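Local coordinates for protein Ceg4 (Legionella pneumophila subsp. pneumophila, PDB 6AOK) that acts as a phosphotyrosine phosphatase of the magnesium-binding, HAD-like type, an effector that attenuates activation of MAPK pathways in the eukaryotic host, at residues 17-20 with 21-25; 193-196 with 197-200; 87-91 with 92-96; 112-115 with 116-120; 168-171 with 172-176. One frame throughout, in Å; residues are numbered along the deposited sequence.

Contact 1 of 5, residues 17-20 with 21-25; sequences TDFD and GTVTG. With MG (magnesium ion), chain B.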
# COMPACT_ATOMS: atom_id res chain seq x y z
N THR A 17 2.50 2.99 4.43
CA THR A 17 2.81 3.42 3.08
C THR A 17 1.55 3.99 2.43
O THR A 17 0.44 3.46 2.60
CB THR A 17 3.36 2.25 2.23
OG1 THR A 17 3.66 2.72 0.92
CG2 THR A 17 2.35 1.15 2.11
N ASP A 18 1.72 5.09 1.74
CA ASP A 18 0.71 5.59 0.81
C ASP A 18 0.48 4.58 -0.32
O ASP A 18 1.29 3.67 -0.54
CB ASP A 18 1.19 6.95 0.26
CG ASP A 18 0.19 7.59 -0.69
OD1 ASP A 18 -1.04 7.61 -0.37
OD2 ASP A 18 0.64 8.07 -1.75
N PHE A 19 -0.65 4.72 -1.02
CA PHE A 19 -0.88 3.87 -2.19
C PHE A 19 -0.63 4.63 -3.49
O PHE A 19 0.39 4.38 -4.16
CB PHE A 19 -2.31 3.25 -2.15
CG PHE A 19 -2.58 2.31 -3.30
CD1 PHE A 19 -2.01 1.03 -3.31
CD2 PHE A 19 -3.40 2.69 -4.36
CE1 PHE A 19 -2.23 0.16 -4.36
CE2 PHE A 19 -3.62 1.82 -5.43
CZ PHE A 19 -3.04 0.56 -5.42
N ASP A 20 -1.51 5.57 -3.87
CA ASP A 20 -1.42 6.21 -5.19
C ASP A 20 -0.20 7.10 -5.28
O ASP A 20 -0.09 8.07 -4.49
CB ASP A 20 -2.66 7.07 -5.46
CG ASP A 20 -3.93 6.27 -5.48
OD1 ASP A 20 -4.11 5.38 -6.37
OD2 ASP A 20 -4.75 6.52 -4.57
N GLY A 21 0.67 6.84 -6.26
CA GLY A 21 1.86 7.63 -6.44
C GLY A 21 3.02 7.20 -5.57
O GLY A 21 4.11 7.74 -5.70
N THR A 22 2.81 6.23 -4.70
CA THR A 22 3.88 5.65 -3.90
C THR A 22 4.05 4.19 -4.30
O THR A 22 5.09 3.81 -4.88
CB THR A 22 3.52 5.82 -2.41
OG1 THR A 22 3.42 7.24 -2.10
CG2 THR A 22 4.56 5.14 -1.51
N VAL A 23 3.05 3.37 -4.05
CA VAL A 23 3.02 2.02 -4.60
C VAL A 23 2.74 2.06 -6.11
O VAL A 23 3.36 1.31 -6.88
CB VAL A 23 1.97 1.18 -3.83
CG1 VAL A 23 1.85 -0.18 -4.42
CG2 VAL A 23 2.33 1.01 -2.31
N THR A 24 1.84 2.92 -6.58
CA THR A 24 1.60 3.07 -8.01
C THR A 24 2.42 4.21 -8.55
O THR A 24 3.02 4.96 -7.80
CB THR A 24 0.12 3.35 -8.35
OG1 THR A 24 -0.19 4.73 -8.06
CG2 THR A 24 -0.77 2.45 -7.62
N GLY A 25 2.38 4.39 -9.89
CA GLY A 25 3.11 5.53 -10.42
C GLY A 25 2.28 6.78 -10.74
O GLY A 25 2.78 7.68 -11.40
MG MG B . 0.07 9.47 -3.03
O HOH W 1 -1.94 9.44 -2.66
O HOH W 2 -2.75 5.20 -8.62
O HOH W 3 0.10 10.81 -1.41
O HOH W 4 -0.18 10.99 -4.48
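The carbonyl oxygen of F19 accepts from the backbone N-H groups of T22 and T24, curling the chain back on itself just after strand 13-17. T22 N lies 3.1 Å from F19 O, and T24 N reaches the same oxygen over 3.2 Å in a nearly straight bond (166°). The two donors come from opposite faces of the carbonyl plane, and V23 N adds a weak, bent bond. G21, at the head of the loop, takes a positive phi (84°) at which a side chain would jam against the preceding carbonyl oxygen. Its N-H points to T24 OG1 at 2.9 Å, and that hydroxyl also shares water 2 with D20 OD1.

The magnesium ion rests on the outer side of this loop, held by D18 OD2 at 2.0 Å and by the backbone oxygen D20 O, also at 2.0 Å. Three waters and D167 complete its shell. D18 CG stands anti to the backbone N (chi1 -178°), which carries the carboxylate to the metal; the anti lone pair of OD2 also accepts the T22 hydroxyl, OG1 to OD2 2.9 Å. K144 pairs with D18 OD1, and N114 with D20 OD2. F19 turns to the other side, where T24 CG2 sits over one ring face, 4.0 Å from the centroid, and V23 CB approaches CD1 obliquely. D18, D20 and T22 fit the DxDx(T/V) signature that ends the first strand of HAD phosphatases, here the metal site in the phosphatase part of a longer effector.

Contact 2 of 5, residues 193-196 with 197-200; sequences RKNP and GEFE
K194 lays its CB almost exactly over the centre of the F199 ring, 3.5 Å from the centroid and 6° off the ring normal, a close CH-pi contact. CG follows over the same face towards CD2 and CE2. A bend at chi2 (-59°) then leads the rest of the lysine chain away from the loop, and its ammonium group stays apart from the glutamates. The backbone of K194 also lies against the ring: its O is 3.4 Å from F199 CE1, and this buried oxygen has no polar partner in the model.

E198 is the third main participant. Its CB packs beside that of K194, while its extended side chain runs alongside N195 in the same direction; the carboxylate and amide planes stand 79° apart. The backbone closes this end as a type II beta turn from N195 to E198, with E198 N bonded to N195 O at 3.0 Å and G197 taking the positive phi. Water 5 ties the turn to the glutamate, donating to P196 O at 2.7 Å and to E198 OE2 at 3.0 Å. Before the turn, R193 NH2 gives a bond to N195 OD1, 3.2 Å long, and another to D167 O.

This loop joins strand 189-192 to helix 201-211. R193 rests on P169 and Y172 of helix 169-180, P196 and F199 lean on the metal ligand D167, and E200 occupies the N-cap position of helix 201-211.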
# COMPACT_ATOMS: atom_id res chain seq x y z
N ARG A 193 10.15 10.18 1.24
CA ARG A 193 9.24 11.13 0.62
C ARG A 193 9.82 11.33 -0.78
O ARG A 193 10.78 12.08 -0.96
CB ARG A 193 9.22 12.45 1.38
CG ARG A 193 7.91 13.21 1.29
CD ARG A 193 7.56 13.54 -0.15
NE ARG A 193 8.53 14.46 -0.74
CZ ARG A 193 8.54 14.80 -2.03
NH1 ARG A 193 9.46 15.65 -2.48
NH2 ARG A 193 7.63 14.31 -2.86
N LYS A 194 9.24 10.65 -1.76
CA LYS A 194 9.74 10.66 -3.12
C LYS A 194 8.61 11.07 -4.06
O LYS A 194 7.43 10.93 -3.72
CB LYS A 194 10.31 9.28 -3.53
CG LYS A 194 11.33 8.72 -2.58
CD LYS A 194 12.48 9.65 -2.47
CE LYS A 194 13.67 8.98 -1.84
NZ LYS A 194 14.85 9.91 -1.83
N ASN A 195 8.96 11.55 -5.24
CA ASN A 195 7.98 11.74 -6.30
C ASN A 195 7.56 10.37 -6.90
O ASN A 195 8.28 9.38 -6.76
CB ASN A 195 8.56 12.66 -7.38
CG ASN A 195 8.89 14.04 -6.83
OD1 ASN A 195 8.17 14.58 -5.98
ND2 ASN A 195 10.00 14.59 -7.27
N PRO A 196 6.38 10.30 -7.52
CA PRO A 196 5.92 9.02 -8.10
C PRO A 196 6.95 8.44 -9.05
O PRO A 196 7.63 9.18 -9.77
CB PRO A 196 4.64 9.40 -8.84
CG PRO A 196 4.08 10.57 -8.01
CD PRO A 196 5.32 11.33 -7.53
N GLY A 197 7.11 7.11 -9.00
CA GLY A 197 8.12 6.44 -9.79
C GLY A 197 9.52 6.48 -9.22
O GLY A 197 10.40 5.81 -9.76
N GLU A 198 9.75 7.20 -8.12
CA GLU A 198 11.11 7.39 -7.62
C GLU A 198 11.37 6.69 -6.30
O GLU A 198 12.44 6.87 -5.70
CB GLU A 198 11.42 8.88 -7.51
CG GLU A 198 11.49 9.56 -8.87
CD GLU A 198 11.64 11.08 -8.82
OE1 GLU A 198 12.17 11.59 -7.81
OE2 GLU A 198 11.23 11.76 -9.80
N PHE A 199 10.43 5.88 -5.82
CA PHE A 199 10.69 5.04 -4.65
C PHE A 199 11.49 3.80 -5.07
O PHE A 199 11.13 3.11 -6.03
CB PHE A 199 9.37 4.62 -4.02
CG PHE A 199 8.63 5.75 -3.37
CD1 PHE A 199 7.73 6.52 -4.12
CD2 PHE A 199 8.85 6.06 -2.05
CE1 PHE A 199 7.01 7.59 -3.51
CE2 PHE A 199 8.14 7.13 -1.46
CZ PHE A 199 7.22 7.87 -2.20
N GLU A 200 12.56 3.49 -4.32
CA GLU A 200 13.48 2.40 -4.63
C GLU A 200 13.00 1.12 -3.94
O GLU A 200 13.61 0.60 -3.00
CB GLU A 200 14.90 2.77 -4.20
CG GLU A 200 15.47 3.97 -4.93
CD GLU A 200 16.93 4.30 -4.55
OE1 GLU A 200 17.71 3.36 -4.21
OE2 GLU A 200 17.31 5.49 -4.64
O HOH W 5 9.68 9.78 -11.37

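Contact 3 of 5, residues 87-91 with 92-96; sequences FLMSP and EAVAF
S90 caps the start of helix 91-100 with its side chain: OG accepts from A93 N at 3.1 Å, with an N-H...O angle of 157°. A chi1 of 62° places OG between its own N and carbonyl carbon, facing the first turn of the helix, where it also meets A93 CB. The carbonyl of the same residue opens the helical bonding. V94 N donates to S90 O at 2.8 Å, nearly along the C=O axis, and one residue on A95 N reaches P91 O at 3.0 Å. P91, as the first helical residue, has no N-H to offer, which suits a place where no preceding turn could accept one. Further along, F96 N bonds E92 O at 3.0 Å.

E92 folds back over the cap instead of extending: its chain bends at chi2 (84°), and OE1 comes to lie 3.6 Å from S90 CB and as close to P91 CD. On the other side of the cap, M89, a selenomethionine, closes the apolar side of the turn. M89 CB lies 3.9 Å from V94 CG2 and also touches A93 CB. M89 N is satisfied by Q126 OE1.

The contact lies where the loop after helix 60-71 enters helix 91-100. W201 of helix 201-211 packs on S90, E92 and A93, Y204 of the same helix meets F96, and M89 packs on V23 of the metal loop and on F123 of helix 116-125.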
# COMPACT_ATOMS: atom_id res chain seq x y z
N PHE A 87 -0.85 3.29 -13.62
CA PHE A 87 -1.89 2.95 -12.65
C PHE A 87 -1.51 1.77 -11.77
O PHE A 87 -2.08 1.61 -10.68
CB PHE A 87 -3.17 2.53 -13.33
CG PHE A 87 -4.02 3.66 -13.80
CD1 PHE A 87 -3.66 4.39 -14.93
CD2 PHE A 87 -5.23 3.94 -13.15
CE1 PHE A 87 -4.47 5.41 -15.39
CE2 PHE A 87 -6.06 4.97 -13.63
CZ PHE A 87 -5.68 5.69 -14.75
N LEU A 88 -0.61 0.92 -12.23
CA LEU A 88 -0.29 -0.32 -11.55
C LEU A 88 0.95 -0.17 -10.66
O LEU A 88 1.67 0.83 -10.72
CB LEU A 88 -0.07 -1.44 -12.58
CG LEU A 88 -1.20 -1.69 -13.58
CD1 LEU A 88 -0.72 -2.76 -14.54
CD2 LEU A 88 -2.37 -2.20 -12.79
N MSE A 89 1.19 -1.17 -9.82
CA MSE A 89 2.43 -1.27 -9.04
C MSE A 89 3.58 -1.59 -9.95
O MSE A 89 3.41 -2.39 -10.85
CB MSE A 89 2.38 -2.41 -8.03
CG MSE A 89 1.53 -2.23 -6.90
SE MSE A 89 1.99 -3.66 -5.67
CE MSE A 89 0.50 -4.84 -6.16
N SER A 90 4.77 -1.05 -9.70
CA SER A 90 5.93 -1.48 -10.47
C SER A 90 6.30 -2.93 -10.11
O SER A 90 5.96 -3.42 -9.04
CB SER A 90 7.14 -0.57 -10.19
OG SER A 90 7.51 -0.66 -8.82
N PRO A 91 7.01 -3.61 -10.99
CA PRO A 91 7.49 -4.96 -10.66
C PRO A 91 8.32 -5.00 -9.40
O PRO A 91 8.28 -6.02 -8.68
CB PRO A 91 8.36 -5.32 -11.88
CG PRO A 91 7.86 -4.42 -13.00
CD PRO A 91 7.43 -3.15 -12.33
N GLU A 92 9.11 -3.94 -9.13
CA GLU A 92 9.87 -3.87 -7.88
C GLU A 92 8.91 -3.77 -6.70
O GLU A 92 9.08 -4.46 -5.68
CB GLU A 92 10.83 -2.69 -7.89
CG GLU A 92 12.00 -2.78 -8.88
CD GLU A 92 11.62 -2.33 -10.29
OE1 GLU A 92 10.44 -2.06 -10.58
OE2 GLU A 92 12.55 -2.24 -11.12
N ALA A 93 7.87 -2.95 -6.82
CA ALA A 93 6.90 -2.88 -5.73
C ALA A 93 6.19 -4.21 -5.52
O ALA A 93 5.95 -4.63 -4.38
CB ALA A 93 5.88 -1.78 -5.99
N VAL A 94 5.81 -4.87 -6.63
CA VAL A 94 5.20 -6.20 -6.54
C VAL A 94 6.09 -7.15 -5.76
O VAL A 94 5.63 -7.87 -4.87
CB VAL A 94 4.90 -6.74 -7.95
CG1 VAL A 94 4.62 -8.24 -7.90
CG2 VAL A 94 3.72 -5.99 -8.55
N ALA A 95 7.39 -7.19 -6.08
CA ALA A 95 8.28 -8.11 -5.37
C ALA A 95 8.39 -7.75 -3.89
O ALA A 95 8.47 -8.64 -3.02
CB ALA A 95 9.67 -8.12 -6.02
N PHE A 96 8.43 -6.46 -3.57
CA PHE A 96 8.47 -6.04 -2.17
C PHE A 96 7.25 -6.55 -1.39
O PHE A 96 7.41 -7.14 -0.31
CB PHE A 96 8.50 -4.52 -2.09
CG PHE A 96 8.51 -3.99 -0.68
CD1 PHE A 96 9.68 -3.86 0.04
CD2 PHE A 96 7.31 -3.60 -0.06
CE1 PHE A 96 9.66 -3.33 1.34
CE2 PHE A 96 7.29 -3.13 1.20
CZ PHE A 96 8.46 -2.97 1.91

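Contact 4 of 5, residues 112-115 with 116-120; sequences TKNR and AEYIK
R115 and E117 form a salt bridge in which the arginine grips side-on with two nitrogens, NE to OE1 at 3.2 Å and NH2 to OE2 at 3.0 Å. Both bonds are almost straight and lie in the guanidinium plane, yet they meet the glutamate from above its own plane, because the two flat groups are turned 60° apart. A bend in the glutamate at chi2 (98°) swings the carboxylate back to the arginine. The remaining terminal nitrogen, NH1, is taken by the backbone oxygens of T55 and Y52, which gives the guanidinium a second set of partners; E117 OE2 also binds a Tris molecule, probably from the crystallisation liquor.

Backbone and side-chain-to-backbone bonds shape the turn. T112 OG1 accepts from N114 N at 2.9 Å, an ST turn, and N114 OD1 takes R115 N at 2.7 Å as well as the Y37 hydroxyl, while ND2 turns to the metal loop. R115, at the N-cap position, then offers its carbonyl to I119 N at 3.2 Å and, in a weak bond, to Y118 N.

Among the nonbonded contacts, the N114 amide lies almost parallel to the Y118 ring, planes 3° apart, but meets it obliquely, with ND2 3.4 Å from CD1. T112 CG2 and I119 CD1 reach each other tip to tip at 3.7 Å.

The chain here leaves strand 106-111 and enters helix 116-125; I138 of strand 136-139 packs on T112, A116 and I119, and E140 receives A116 N.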
# COMPACT_ATOMS: atom_id res chain seq x y z
N THR A 112 -4.43 5.90 3.15
CA THR A 112 -4.76 6.35 1.82
C THR A 112 -6.02 7.22 1.84
O THR A 112 -6.85 7.11 2.74
CB THR A 112 -4.98 5.08 0.94
OG1 THR A 112 -5.13 5.49 -0.39
CG2 THR A 112 -6.23 4.29 1.38
N LYS A 113 -6.18 8.05 0.84
CA LYS A 113 -7.48 8.67 0.60
C LYS A 113 -8.23 7.95 -0.53
O LYS A 113 -9.31 8.42 -0.95
CB LYS A 113 -7.34 10.15 0.26
CG LYS A 113 -6.74 10.99 1.40
CD LYS A 113 -6.21 12.35 0.92
CE LYS A 113 -5.19 12.78 2.00
NZ LYS A 113 -4.54 14.06 1.73
N ASN A 114 -7.64 6.87 -1.05
CA ASN A 114 -8.34 5.95 -1.95
C ASN A 114 -9.18 4.98 -1.12
O ASN A 114 -9.51 5.27 0.05
CB ASN A 114 -7.34 5.20 -2.84
CG ASN A 114 -7.91 4.79 -4.20
OD1 ASN A 114 -9.00 4.21 -4.27
ND2 ASN A 114 -7.15 5.06 -5.29
N ARG A 115 -9.55 3.84 -1.68
CA ARG A 115 -10.49 3.00 -0.95
C ARG A 115 -10.01 1.57 -1.02
O ARG A 115 -9.39 1.16 -2.01
CB ARG A 115 -11.92 3.12 -1.51
CG ARG A 115 -11.98 2.88 -3.01
CD ARG A 115 -13.28 3.41 -3.52
NE ARG A 115 -14.42 2.61 -3.06
CZ ARG A 115 -15.67 2.84 -3.43
NH1 ARG A 115 -15.98 3.86 -4.25
NH2 ARG A 115 -16.65 2.03 -2.97
N ALA A 116 -10.28 0.82 0.05
CA ALA A 116 -9.86 -0.58 0.13
C ALA A 116 -10.32 -1.41 -1.07
O ALA A 116 -9.58 -2.28 -1.55
CB ALA A 116 -10.40 -1.20 1.43
N GLU A 117 -11.54 -1.18 -1.58
CA GLU A 117 -11.97 -2.09 -2.66
C GLU A 117 -11.07 -1.93 -3.88
O GLU A 117 -10.74 -2.91 -4.56
CB GLU A 117 -13.43 -1.86 -3.08
CG GLU A 117 -14.40 -1.98 -1.97
CD GLU A 117 -14.78 -0.59 -1.41
OE1 GLU A 117 -13.90 0.24 -1.04
OE2 GLU A 117 -15.99 -0.35 -1.34
N TYR A 118 -10.61 -0.71 -4.11
CA TYR A 118 -9.80 -0.44 -5.29
C TYR A 118 -8.40 -1.01 -5.12
O TYR A 118 -7.85 -1.65 -6.03
CB TYR A 118 -9.70 1.07 -5.52
CG TYR A 118 -8.81 1.35 -6.71
CD1 TYR A 118 -7.56 1.94 -6.55
CD2 TYR A 118 -9.25 1.01 -7.99
CE1 TYR A 118 -6.73 2.19 -7.70
CE2 TYR A 118 -8.45 1.26 -9.12
CZ TYR A 118 -7.20 1.84 -8.96
OH TYR A 118 -6.43 2.16 -10.05
N ILE A 119 -7.81 -0.76 -3.95
CA ILE A 119 -6.48 -1.25 -3.65
C ILE A 119 -6.44 -2.78 -3.74
O ILE A 119 -5.56 -3.34 -4.38
CB ILE A 119 -6.02 -0.74 -2.26
CG1 ILE A 119 -5.82 0.79 -2.32
CG2 ILE A 119 -4.79 -1.49 -1.81
CD1 ILE A 119 -5.73 1.43 -0.90
N LYS A 120 -7.45 -3.46 -3.17
CA LYS A 120 -7.48 -4.91 -3.23
C LYS A 120 -7.63 -5.41 -4.66
O LYS A 120 -7.09 -6.48 -5.02
CB LYS A 120 -8.60 -5.45 -2.36
CG LYS A 120 -8.36 -5.26 -0.88
CD LYS A 120 -9.54 -5.98 -0.20
CE LYS A 120 -9.70 -5.58 1.15
NZ LYS A 120 -10.97 -6.28 1.66

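Contact 5 of 5, residues 168-171 with 172-176; sequences SPTD and YAEML
Y172 N donates to S168 O at 2.9 Å, a straight bond (170°) that joins the N-cap residue to the fourth residue of helix 169-180, closing its first turn. The next three repeat it: A173 N to P169 O at 3.0 Å, E174 N to T170 O at 3.1 Å and M175 N to D171 O, also 3.1 Å. S168 seals the start of the helix with its side chain, where OG accepts from D171 N at 3.2 Å and gives its own hydrogen to D171 OD2 at 3.0 Å, from above the carboxylate plane.

That same OD2 takes the ammonium of K113. D171 OD1 comes within 4.2 Å of E174 OE2, two like charges; K113 at OD2 may offset part of the charge, and water 6 lies between D171 OD1 and E174 OE1. E174 OE1 is fixed further by F145 N. T170 CG2 brushes the glutamate, and CG of M175, a selenomethionine, passes close to D171 O.

S168 follows directly on the metal ligand D167. An N-capped helix leaving the metal site between strands 161-165 and 189-192 is the beta-alpha-beta arrangement of the Rossmann-like HAD core.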
# COMPACT_ATOMS: atom_id res chain seq x y z
N SER A 168 3.26 12.63 -1.09
CA SER A 168 2.76 13.94 -0.73
C SER A 168 3.52 14.47 0.49
O SER A 168 3.44 13.86 1.55
CB SER A 168 1.27 13.85 -0.41
OG SER A 168 0.89 14.90 0.48
N PRO A 169 4.20 15.60 0.41
CA PRO A 169 4.93 16.10 1.62
C PRO A 169 4.04 16.33 2.84
O PRO A 169 4.45 16.03 3.97
CB PRO A 169 5.54 17.42 1.12
CG PRO A 169 5.65 17.25 -0.34
CD PRO A 169 4.46 16.41 -0.78
N THR A 170 2.84 16.90 2.65
CA THR A 170 1.95 17.15 3.78
C THR A 170 1.54 15.85 4.47
O THR A 170 1.53 15.74 5.72
CB THR A 170 0.70 17.91 3.30
OG1 THR A 170 1.09 19.19 2.79
CG2 THR A 170 -0.26 18.14 4.43
N ASP A 171 1.17 14.86 3.68
CA ASP A 171 0.72 13.60 4.26
C ASP A 171 1.89 12.83 4.88
O ASP A 171 1.76 12.26 5.98
CB ASP A 171 -0.00 12.76 3.21
CG ASP A 171 -1.35 13.39 2.80
OD1 ASP A 171 -2.19 13.64 3.68
OD2 ASP A 171 -1.57 13.61 1.60
N TYR A 172 3.06 12.86 4.23
CA TYR A 172 4.27 12.29 4.84
C TYR A 172 4.51 12.89 6.23
O TYR A 172 4.71 12.17 7.22
CB TYR A 172 5.48 12.57 3.93
CG TYR A 172 6.77 12.07 4.54
CD1 TYR A 172 7.21 10.77 4.32
CD2 TYR A 172 7.53 12.88 5.35
CE1 TYR A 172 8.37 10.32 4.88
CE2 TYR A 172 8.71 12.45 5.89
CZ TYR A 172 9.13 11.15 5.64
OH TYR A 172 10.30 10.70 6.22
N ALA A 173 4.43 14.21 6.31
CA ALA A 173 4.77 14.94 7.52
C ALA A 173 3.83 14.56 8.66
O ALA A 173 4.27 14.45 9.81
CB ALA A 173 4.72 16.45 7.25
N GLU A 174 2.54 14.39 8.36
CA GLU A 174 1.56 13.87 9.32
C GLU A 174 1.90 12.48 9.83
O GLU A 174 1.81 12.22 11.02
CB GLU A 174 0.17 13.80 8.68
CG GLU A 174 -0.47 15.19 8.43
CD GLU A 174 -1.87 15.01 7.85
OE1 GLU A 174 -2.52 13.96 8.06
OE2 GLU A 174 -2.33 15.96 7.20
N MSE A 175 2.24 11.56 8.95
CA MSE A 175 2.57 10.25 9.41
C MSE A 175 3.82 10.26 10.26
O MSE A 175 3.88 9.64 11.27
CB MSE A 175 2.73 9.27 8.27
CG MSE A 175 1.48 9.20 7.41
SE MSE A 175 1.32 7.51 6.40
CE MSE A 175 2.48 8.15 4.93
N LEU A 176 4.79 11.02 9.84
CA LEU A 176 6.04 11.11 10.61
C LEU A 176 5.79 11.71 12.00
O LEU A 176 6.37 11.24 12.99
CB LEU A 176 7.04 11.97 9.84
CG LEU A 176 8.38 12.10 10.52
CD1 LEU A 176 9.14 10.73 10.58
CD2 LEU A 176 9.21 13.17 9.78
O HOH W 6 -3.98 13.61 5.78

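In the fold
Contact 1 is the buried hub at the end of strand 13-17, and contacts 2, 3 and 4 all touch it: 2 and 3 by packing, 4 through a polar link to the metal loop. Contact 4 is buried as well, contacts 3 and 5 are partly buried, and contact 2 lies at the surface. Contact 5 does not touch contact 1, but a salt bridge joins it to contact 4 and packing joins it to contact 2. Contacts 3, 4 and 5 all form helix starts, capped by serine in 3 and 5 but with an arginine at the N-cap position in 4. Metal ligation and a buried polar network mark contact 1, whereas contact 2 is a water-bridged surface turn.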